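Local coordinates for glyoxalase family protein (Bacillus cereus, PDB 1SS4), which is of unknown function but belongs to the glyoxalase (vicinal oxygen chelate) superfamily, and may act as a metal-dependent epimerase of the methylmalonyl-CoA type, at residues L53-A61 / E73-P81; Q126-C134 / L143-G151. All blocks are in the same frame, centred on the assembly; numbering follows the deposited sequence.

Contact 1. Residues L53-A61 / E73-P81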
loop_
_atom_site.group_PDB
_atom_site.type_symbol
_atom_site.label_atom_id
_atom_site.label_comp_id
_atom_site.label_asym_id
_atom_site.label_seq_id
_atom_site.Cartn_x
_atom_site.Cartn_y
_atom_site.Cartn_z
ATOM N N LEU A 53 12.548 15.131 5.635
ATOM C CA LEU A 53 12.363 16.365 4.870
ATOM C C LEU A 53 12.700 17.609 5.696
ATOM O O LEU A 53 13.005 18.677 5.150
ATOM C CB LEU A 53 10.936 16.437 4.305
ATOM C CG LEU A 53 10.714 15.274 3.322
ATOM C CD1 LEU A 53 9.265 15.251 2.848
ATOM C CD2 LEU A 53 11.682 15.403 2.128
ATOM N N GLY A 54 12.669 17.463 7.015
ATOM C CA GLY A 54 13.010 18.574 7.880
ATOM C C GLY A 54 11.879 19.543 8.134
ATOM O O GLY A 54 10.982 19.278 8.937
ATOM N N SER A 55 11.913 20.679 7.458
ATOM C CA SER A 55 10.867 21.661 7.659
ATOM C C SER A 55 9.656 21.255 6.827
ATOM O O SER A 55 9.605 21.544 5.631
ATOM C CB SER A 55 11.361 23.041 7.236
ATOM O OG SER A 55 10.494 24.053 7.718
ATOM N N GLN A 56 8.700 20.559 7.440
ATOM C CA GLN A 56 7.511 20.151 6.700
ATOM C C GLN A 56 6.217 20.436 7.423
ATOM O O GLN A 56 6.174 20.552 8.656
ATOM C CB GLN A 56 7.556 18.654 6.307
ATOM C CG GLN A 56 7.414 17.651 7.431
ATOM C CD GLN A 56 7.198 16.225 6.923
ATOM O OE1 GLN A 56 7.931 15.741 6.063
ATOM N NE2 GLN A 56 6.188 15.546 7.466
ATOM N N CYS A 57 5.168 20.561 6.621
ATOM C CA CYS A 57 3.821 20.818 7.082
ATOM C C CYS A 57 2.965 19.941 6.187
ATOM O O CYS A 57 2.926 20.142 4.976
ATOM C CB CYS A 57 3.448 22.286 6.864
ATOM S SG CYS A 57 1.792 22.720 7.464
ATOM N N VAL A 58 2.306 18.956 6.778
ATOM C CA VAL A 58 1.463 18.054 6.008
ATOM C C VAL A 58 0.110 17.898 6.674
ATOM O O VAL A 58 0.003 17.977 7.896
ATOM C CB VAL A 58 2.113 16.664 5.908
ATOM C CG1 VAL A 58 1.243 15.742 5.090
ATOM C CG2 VAL A 58 3.481 16.780 5.267
ATOM N N GLU A 59 -0.937 17.738 5.872
ATOM C CA GLU A 59 -2.255 17.509 6.425
ATOM C C GLU A 59 -2.488 16.012 6.237
ATOM O O GLU A 59 -2.268 15.463 5.144
ATOM C CB GLU A 59 -3.326 18.300 5.682
ATOM C CG GLU A 59 -4.673 18.272 6.399
ATOM C CD GLU A 59 -5.769 18.960 5.602
ATOM O OE1 GLU A 59 -5.476 19.434 4.484
ATOM O OE2 GLU A 59 -6.924 19.021 6.094
ATOM N N ILE A 60 -2.938 15.362 7.300
ATOM C CA ILE A 60 -3.161 13.920 7.302
ATOM C C ILE A 60 -4.600 13.528 7.607
ATOM O O ILE A 60 -5.284 14.195 8.389
ATOM C CB ILE A 60 -2.248 13.256 8.354
ATOM C CG1 ILE A 60 -0.786 13.382 7.916
ATOM C CG2 ILE A 60 -2.613 11.798 8.540
ATOM C CD1 ILE A 60 0.183 12.975 8.991
ATOM N N ALA A 61 -5.050 12.445 6.984
ATOM C CA ALA A 61 -6.395 11.921 7.204
ATOM C C ALA A 61 -6.282 10.407 7.298
ATOM O O ALA A 61 -5.681 9.776 6.435
ATOM C CB ALA A 61 -7.317 12.309 6.064
ATOM N N GLU A 73 -3.869 5.802 5.075
ATOM C CA GLU A 73 -3.490 7.124 5.547
ATOM C C GLU A 73 -3.313 8.006 4.328
ATOM O O GLU A 73 -2.535 7.677 3.426
ATOM C CB GLU A 73 -2.171 7.070 6.323
ATOM C CG GLU A 73 -1.779 8.404 6.946
ATOM C CD GLU A 73 -0.495 8.323 7.782
ATOM O OE1 GLU A 73 -0.385 7.430 8.653
ATOM O OE2 GLU A 73 0.406 9.154 7.577
ATOM N N LEU A 74 -4.023 9.124 4.307
ATOM C CA LEU A 74 -3.936 10.066 3.206
ATOM C C LEU A 74 -3.144 11.276 3.693
ATOM O O LEU A 74 -3.405 11.808 4.783
ATOM C CB LEU A 74 -5.353 10.464 2.757
ATOM C CG LEU A 74 -6.238 9.293 2.310
ATOM C CD1 LEU A 74 -7.679 9.758 2.124
ATOM C CD2 LEU A 74 -5.705 8.682 0.994
ATOM N N SER A 75 -2.147 11.681 2.903
ATOM C CA SER A 75 -1.296 12.821 3.236
ATOM C C SER A 75 -1.255 13.849 2.109
ATOM O O SER A 75 -1.241 13.494 0.928
ATOM C CB SER A 75 0.142 12.365 3.512
ATOM O OG SER A 75 0.226 11.679 4.746
ATOM N N ARG A 76 -1.231 15.118 2.496
ATOM C CA ARG A 76 -1.132 16.232 1.557
ATOM C C ARG A 76 -0.022 17.149 2.072
ATOM O O ARG A 76 -0.084 17.636 3.206
ATOM C CB ARG A 76 -2.442 17.018 1.497
ATOM C CG ARG A 76 -2.376 18.200 0.546
ATOM C CD ARG A 76 -3.716 18.919 0.483
ATOM N NE ARG A 76 -4.083 19.543 1.756
ATOM C CZ ARG A 76 -3.636 20.729 2.163
ATOM N NH1 ARG A 76 -2.800 21.428 1.400
ATOM N NH2 ARG A 76 -4.037 21.223 3.327
ATOM N N PHE A 77 0.997 17.369 1.246
ATOM C CA PHE A 77 2.117 18.224 1.621
ATOM C C PHE A 77 1.804 19.708 1.397
ATOM O O PHE A 77 1.354 20.079 0.332
ATOM C CB PHE A 77 3.356 17.862 0.794
ATOM C CG PHE A 77 4.144 16.694 1.343
ATOM C CD1 PHE A 77 5.120 16.893 2.317
ATOM C CD2 PHE A 77 3.889 15.394 0.909
ATOM C CE1 PHE A 77 5.831 15.805 2.860
ATOM C CE2 PHE A 77 4.585 14.311 1.440
ATOM C CZ PHE A 77 5.560 14.512 2.419
ATOM N N LEU A 78 2.018 20.542 2.413
ATOM C CA LEU A 78 1.838 21.988 2.248
ATOM C C LEU A 78 3.274 22.434 1.933
ATOM O O LEU A 78 3.528 23.153 0.966
ATOM C CB LEU A 78 1.325 22.620 3.533
ATOM C CG LEU A 78 -0.158 22.391 3.856
ATOM C CD1 LEU A 78 -0.430 20.926 4.188
ATOM C CD2 LEU A 78 -0.545 23.269 5.030
ATOM N N THR A 79 4.212 21.968 2.743
ATOM C CA THR A 79 5.634 22.232 2.527
ATOM C C THR A 79 6.422 21.008 3.011
ATOM O O THR A 79 6.045 20.367 4.003
ATOM C CB THR A 79 6.137 23.474 3.309
ATOM O OG1 THR A 79 5.849 23.302 4.698
ATOM C CG2 THR A 79 5.471 24.750 2.798
ATOM N N PRO A 80 7.485 20.631 2.281
ATOM C CA PRO A 80 7.954 21.283 1.054
ATOM C C PRO A 80 6.983 20.823 -0.021
ATOM O O PRO A 80 6.247 19.878 0.202
ATOM C CB PRO A 80 9.325 20.664 0.846
ATOM C CG PRO A 80 9.091 19.236 1.318
ATOM C CD PRO A 80 8.334 19.471 2.612
ATOM N N PRO A 81 6.965 21.465 -1.200
ATOM C CA PRO A 81 5.994 20.935 -2.165
ATOM C C PRO A 81 6.389 19.551 -2.694
ATOM O O PRO A 81 7.541 19.118 -2.560
ATOM C CB PRO A 81 6.006 21.989 -3.268
ATOM C CG PRO A 81 7.429 22.402 -3.293
ATOM C CD PRO A 81 7.739 22.572 -1.792
#

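Contact 2. Residues Q126-C134 / L143-G151. With GSH (glutathione), chain H.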
loop_
_atom_site.group_PDB
_atom_site.type_symbol
_atom_site.label_atom_id
_atom_site.label_comp_id
_atom_site.label_asym_id
_atom_site.label_seq_id
_atom_site.Cartn_x
_atom_site.Cartn_y
_atom_site.Cartn_z
ATOM N N GLN A 126 -14.389 -12.278 -14.595
ATOM C CA GLN A 126 -14.761 -13.334 -13.678
ATOM C C GLN A 126 -13.668 -14.387 -13.654
ATOM O O GLN A 126 -13.322 -14.960 -14.679
ATOM C CB GLN A 126 -16.079 -13.987 -14.089
ATOM C CG GLN A 126 -16.555 -15.007 -13.079
ATOM C CD GLN A 126 -17.947 -15.503 -13.366
ATOM O OE1 GLN A 126 -18.860 -14.714 -13.595
ATOM N NE2 GLN A 126 -18.123 -16.817 -13.345
ATOM N N TYR A 127 -13.127 -14.640 -12.471
ATOM C CA TYR A 127 -12.075 -15.628 -12.311
ATOM C C TYR A 127 -12.691 -16.951 -11.869
ATOM O O TYR A 127 -13.015 -17.135 -10.694
ATOM C CB TYR A 127 -11.069 -15.157 -11.263
ATOM C CG TYR A 127 -9.939 -16.125 -11.038
ATOM C CD1 TYR A 127 -8.871 -16.199 -11.933
ATOM C CD2 TYR A 127 -9.948 -16.987 -9.949
ATOM C CE1 TYR A 127 -7.839 -17.114 -11.746
ATOM C CE2 TYR A 127 -8.928 -17.903 -9.753
ATOM C CZ TYR A 127 -7.877 -17.962 -10.654
ATOM O OH TYR A 127 -6.888 -18.884 -10.475
ATOM N N GLU A 128 -12.849 -17.870 -12.819
ATOM C CA GLU A 128 -13.438 -19.175 -12.535
ATOM C C GLU A 128 -14.805 -18.985 -11.888
ATOM O O GLU A 128 -15.635 -18.251 -12.413
ATOM C CB GLU A 128 -12.501 -19.973 -11.630
ATOM C CG GLU A 128 -11.107 -20.129 -12.225
ATOM C CD GLU A 128 -10.189 -21.009 -11.397
ATOM O OE1 GLU A 128 -9.034 -21.219 -11.820
ATOM O OE2 GLU A 128 -10.615 -21.494 -10.329
ATOM N N ASN A 129 -15.041 -19.640 -10.755
ATOM C CA ASN A 129 -16.316 -19.510 -10.054
ATOM C C ASN A 129 -16.159 -18.926 -8.662
ATOM O O ASN A 129 -17.018 -19.125 -7.805
ATOM C CB ASN A 129 -17.007 -20.871 -9.943
ATOM C CG ASN A 129 -17.735 -21.255 -11.211
ATOM O OD1 ASN A 129 -18.265 -22.363 -11.325
ATOM N ND2 ASN A 129 -17.771 -20.338 -12.173
ATOM N N SER A 130 -15.076 -18.192 -8.437
ATOM C CA SER A 130 -14.831 -17.623 -7.120
ATOM C C SER A 130 -14.822 -16.096 -7.029
ATOM O O SER A 130 -15.266 -15.531 -6.033
ATOM C CB SER A 130 -13.512 -18.173 -6.565
ATOM O OG SER A 130 -12.463 -18.032 -7.505
ATOM N N TYR A 131 -14.335 -15.430 -8.068
ATOM C CA TYR A 131 -14.241 -13.975 -8.054
ATOM C C TYR A 131 -14.637 -13.286 -9.339
ATOM O O TYR A 131 -14.685 -13.881 -10.407
ATOM C CB TYR A 131 -12.800 -13.530 -7.775
ATOM C CG TYR A 131 -12.318 -13.677 -6.362
ATOM C CD1 TYR A 131 -12.871 -12.910 -5.331
ATOM C CD2 TYR A 131 -11.280 -14.555 -6.053
ATOM C CE1 TYR A 131 -12.400 -13.015 -4.026
ATOM C CE2 TYR A 131 -10.803 -14.669 -4.748
ATOM C CZ TYR A 131 -11.368 -13.895 -3.740
ATOM O OH TYR A 131 -10.905 -14.004 -2.448
ATOM N N ARG A 132 -14.901 -11.997 -9.198
ATOM C CA ARG A 132 -15.197 -11.108 -10.304
ATOM C C ARG A 132 -14.362 -9.920 -9.835
ATOM O O ARG A 132 -14.437 -9.538 -8.665
ATOM C CB ARG A 132 -16.680 -10.742 -10.369
ATOM C CG ARG A 132 -17.554 -11.791 -11.081
ATOM C CD ARG A 132 -18.962 -11.257 -11.347
ATOM N NE ARG A 132 -18.956 -10.184 -12.338
ATOM C CZ ARG A 132 -19.759 -9.127 -12.299
ATOM N NH1 ARG A 132 -20.641 -9.004 -11.314
ATOM N NH2 ARG A 132 -19.668 -8.182 -13.225
ATOM N N LEU A 133 -13.543 -9.357 -10.716
ATOM C CA LEU A 133 -12.709 -8.237 -10.303
ATOM C C LEU A 133 -12.305 -7.306 -11.437
ATOM O O LEU A 133 -12.429 -7.646 -12.613
ATOM C CB LEU A 133 -11.443 -8.756 -9.616
ATOM C CG LEU A 133 -10.387 -9.355 -10.543
ATOM C CD1 LEU A 133 -9.074 -9.496 -9.785
ATOM C CD2 LEU A 133 -10.863 -10.704 -11.087
ATOM N N CYS A 134 -11.813 -6.129 -11.058
ATOM C CA CYS A 134 -11.372 -5.133 -12.012
ATOM C C CYS A 134 -10.389 -4.169 -11.356
ATOM O O CYS A 134 -10.196 -4.187 -10.134
ATOM C CB CYS A 134 -12.563 -4.328 -12.533
ATOM S SG CYS A 134 -13.352 -3.307 -11.268
ATOM N N LEU A 143 -4.510 4.003 -8.750
ATOM C CA LEU A 143 -4.924 2.635 -9.038
ATOM C C LEU A 143 -5.448 1.864 -7.825
ATOM O O LEU A 143 -4.765 1.740 -6.800
ATOM C CB LEU A 143 -3.761 1.863 -9.661
ATOM C CG LEU A 143 -4.098 0.502 -10.278
ATOM C CD1 LEU A 143 -4.985 0.722 -11.500
ATOM C CD2 LEU A 143 -2.793 -0.215 -10.686
ATOM N N ILE A 144 -6.666 1.337 -7.973
ATOM C CA ILE A 144 -7.339 0.543 -6.948
ATOM C C ILE A 144 -7.853 -0.732 -7.600
ATOM O O ILE A 144 -8.160 -0.749 -8.777
ATOM C CB ILE A 144 -8.565 1.281 -6.393
ATOM C CG1 ILE A 144 -8.157 2.649 -5.856
ATOM C CG2 ILE A 144 -9.204 0.465 -5.324
ATOM C CD1 ILE A 144 -7.217 2.574 -4.682
ATOM N N GLY A 145 -7.934 -1.798 -6.819
ATOM C CA GLY A 145 -8.453 -3.052 -7.303
ATOM C C GLY A 145 -9.761 -3.296 -6.550
ATOM O O GLY A 145 -9.898 -2.945 -5.378
ATOM N N LEU A 146 -10.733 -3.875 -7.236
ATOM C CA LEU A 146 -12.026 -4.189 -6.625
ATOM C C LEU A 146 -12.362 -5.627 -6.939
ATOM O O LEU A 146 -12.085 -6.100 -8.028
ATOM C CB LEU A 146 -13.126 -3.298 -7.187
ATOM C CG LEU A 146 -13.088 -1.791 -6.991
ATOM C CD1 LEU A 146 -14.263 -1.178 -7.742
ATOM C CD2 LEU A 146 -13.159 -1.457 -5.526
ATOM N N ALA A 147 -12.943 -6.328 -5.975
ATOM C CA ALA A 147 -13.352 -7.711 -6.189
ATOM C C ALA A 147 -14.631 -8.028 -5.427
ATOM O O ALA A 147 -14.909 -7.436 -4.387
ATOM C CB ALA A 147 -12.276 -8.658 -5.735
ATOM N N GLU A 148 -15.390 -8.973 -5.965
ATOM C CA GLU A 148 -16.623 -9.445 -5.346
ATOM C C GLU A 148 -16.551 -10.971 -5.311
ATOM O O GLU A 148 -16.253 -11.615 -6.317
ATOM C CB GLU A 148 -17.861 -9.011 -6.144
ATOM C CG GLU A 148 -19.117 -9.778 -5.729
ATOM C CD GLU A 148 -20.319 -9.503 -6.615
ATOM O OE1 GLU A 148 -21.206 -10.381 -6.671
ATOM O OE2 GLU A 148 -20.396 -8.423 -7.241
ATOM N N GLU A 149 -16.814 -11.536 -4.138
ATOM C CA GLU A 149 -16.789 -12.983 -3.936
ATOM C C GLU A 149 -18.090 -13.627 -4.442
ATOM O O GLU A 149 -19.176 -13.088 -4.229
ATOM C CB GLU A 149 -16.614 -13.273 -2.447
ATOM C CG GLU A 149 -15.437 -14.146 -2.110
ATOM C CD GLU A 149 -14.622 -13.573 -0.972
ATOM O OE1 GLU A 149 -15.232 -13.138 0.034
ATOM O OE2 GLU A 149 -13.374 -13.559 -1.081
ATOM N N LEU A 150 -17.970 -14.779 -5.102
ATOM C CA LEU A 150 -19.126 -15.499 -5.652
ATOM C C LEU A 150 -19.463 -16.740 -4.822
ATOM O O LEU A 150 -18.571 -17.485 -4.419
ATOM C CB LEU A 150 -18.838 -15.921 -7.096
ATOM C CG LEU A 150 -18.341 -14.831 -8.052
ATOM C CD1 LEU A 150 -18.043 -15.434 -9.413
ATOM C CD2 LEU A 150 -19.383 -13.731 -8.170
ATOM N N GLY A 151 -20.751 -16.956 -4.575
ATOM C CA GLY A 151 -21.179 -18.107 -3.797
ATOM C C GLY A 151 -21.198 -17.850 -2.297
ATOM O O GLY A 151 -22.274 -17.984 -1.672
HETATM N N1 GSH H . 4.306 -22.438 -6.509
HETATM C CA1 GSH H . 4.359 -22.299 -7.987
HETATM C C1 GSH H . 5.155 -21.008 -8.373
HETATM O O11 GSH H . 4.725 -20.170 -9.206
HETATM O O12 GSH H . 6.259 -20.845 -7.811
HETATM C CB1 GSH H . 2.871 -22.336 -8.490
HETATM C CG1 GSH H . 2.574 -22.236 -10.035
HETATM C CD1 GSH H . 1.101 -22.212 -10.469
HETATM O OE1 GSH H . 0.800 -21.926 -11.646
HETATM N N2 GSH H . 0.177 -22.502 -9.497
HETATM C CA2 GSH H . -1.295 -22.481 -9.786
HETATM C C2 GSH H . -1.808 -20.998 -10.038
HETATM O O2 GSH H . -1.131 -20.079 -9.559
HETATM C CB2 GSH H . -2.037 -23.084 -8.568
HETATM S SG2 GSH H . -1.945 -22.059 -7.025
HETATM N N3 GSH H . -2.960 -20.861 -10.761
HETATM C CA3 GSH H . -3.502 -19.486 -11.030
HETATM C C3 GSH H . -4.072 -18.775 -9.784
HETATM O O31 GSH H . -4.654 -19.427 -8.875
HETATM O O32 GSH H . -3.920 -17.540 -9.746
HETATM O O HOH W 1 -21.951 -10.796 -9.144
HETATM O O HOH W 2 -21.892 -7.511 -9.191
#

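Contact 1. Residues L53-A61 / E73-P81
Glu59 and Arg76 face each other as an antiparallel hydrogen-bonded pair, and a salt bridge between their side chains runs beside the backbone bonds. Arg76 turns at its third torsion (chi3 65°), which brings the guanidinium back toward Glu59; NH2 then lies 2.6 Å from Glu59 OE1, with NE of Arg76 adding a weak second bond to the same oxygen. The acid stands at the edge of the guanidinium, near its plane, but the two flat groups are almost perpendicular, and OE1 is approached on its anti side, 33° out of the carboxylate plane.

On the other face of the sheet Val58 CG2 packs 3.4 Å from Phe77 CD1, and Leu53 CD1 reaches the same ring at CE1, 3.5 Å away. Gln56 OE1 lies at the ring's edge, though its hydrogen bond goes to Thr51.

Beyond the Val58-Phe77 pair the register shifts by one residue, between Val58 and Cys57. Cys57 O accepts from Leu78 N (2.7 Å), nearly along the C=O axis, and from Thr79 N (3.2 Å), on a lone pair. Leu78 and Thr79 opposite one cysteine make a classic beta bulge, and here Leu78 CD2 lies 3.4 Å from Cys57 SG. The cis peptide before Pro80 follows at once, and Pro80 packs on Asn92 of the second subunit.

Farther out, Arg39 on strand 35-42 pairs with Glu59 OE2, while Leu22 of helix 22-32 touches the glutamate. An arginine meets each oxygen, which probably limits rotation of the carboxylate and keeps it ionised despite its burial.

Contact 2. Residues Q126-C134 / L143-G151
The hairpin of strands 131-137 and 143-149 supplies the two inner strands of a mixed four-stranded sheet, flanked by 119-127 and 95-103. Within it, Arg132 and Glu148 form an antiparallel hydrogen-bonded pair, with Glu148 N to Arg132 O at 2.9 Å; Cys134 and Leu146 repeat the pattern. The Arg132 and Glu148 side chains run side by side, yet NH1 of the arginine stays 4.1 Å from Glu148 OE2, which lies well out of the guanidinium plane. Water closes the gap: one molecule accepts from Arg132 NH1 at 3.1 Å and donates to Glu148 OE1 at 2.6 Å. Direct partners lie on helix 106-115, where Asp107 pairs with Arg132 NH2 and the Ile106 amide meets Glu148 OE2.

Beyond the strand, Leu150 N bonds to Ser130 O, and its side chain crosses that of Arg132 at about a right angle, CD2 of Leu150 3.9 Å from CG of Arg132. On the opposite face, Tyr131 and Glu149 point the same way and their OH and OE2 are 2.9 Å apart; Glu149 OE2 also forms a salt bridge with Arg11 of the second subunit, and Tyr131 OH also hydrogen-bonds to a citrate, probably from the crystallisation liquor. Ser130 and Tyr131 both face Tyr127 in a classic beta bulge. Tyr127 OH comes within 2.8 Å of glutathione O31, and its ring meets Trp46 of the second subunit. Strand order 1-4-3-2, with a helix after the first strand, identifies the βαβββ module of the glyoxalase fold.

Contacts 1 and 2 occupy equivalent places in two sheets with the same 1-4-3-2 strand order: each is the hairpin of the two inner strands. Their centres are 35 Å apart, on opposite sides of the chain's centre, and they do not touch. Both are partly buried and both reach the second subunit. An acid and an arginine sit across from each other in each, but contact 1 joins them directly and shares the acid with a neighbouring strand, whereas contact 2 separates them with water and ties both to a helix. Each has a classic bulge: in contact 1 it falls between the two paired segments, in contact 2 inside 126-134, near glutathione.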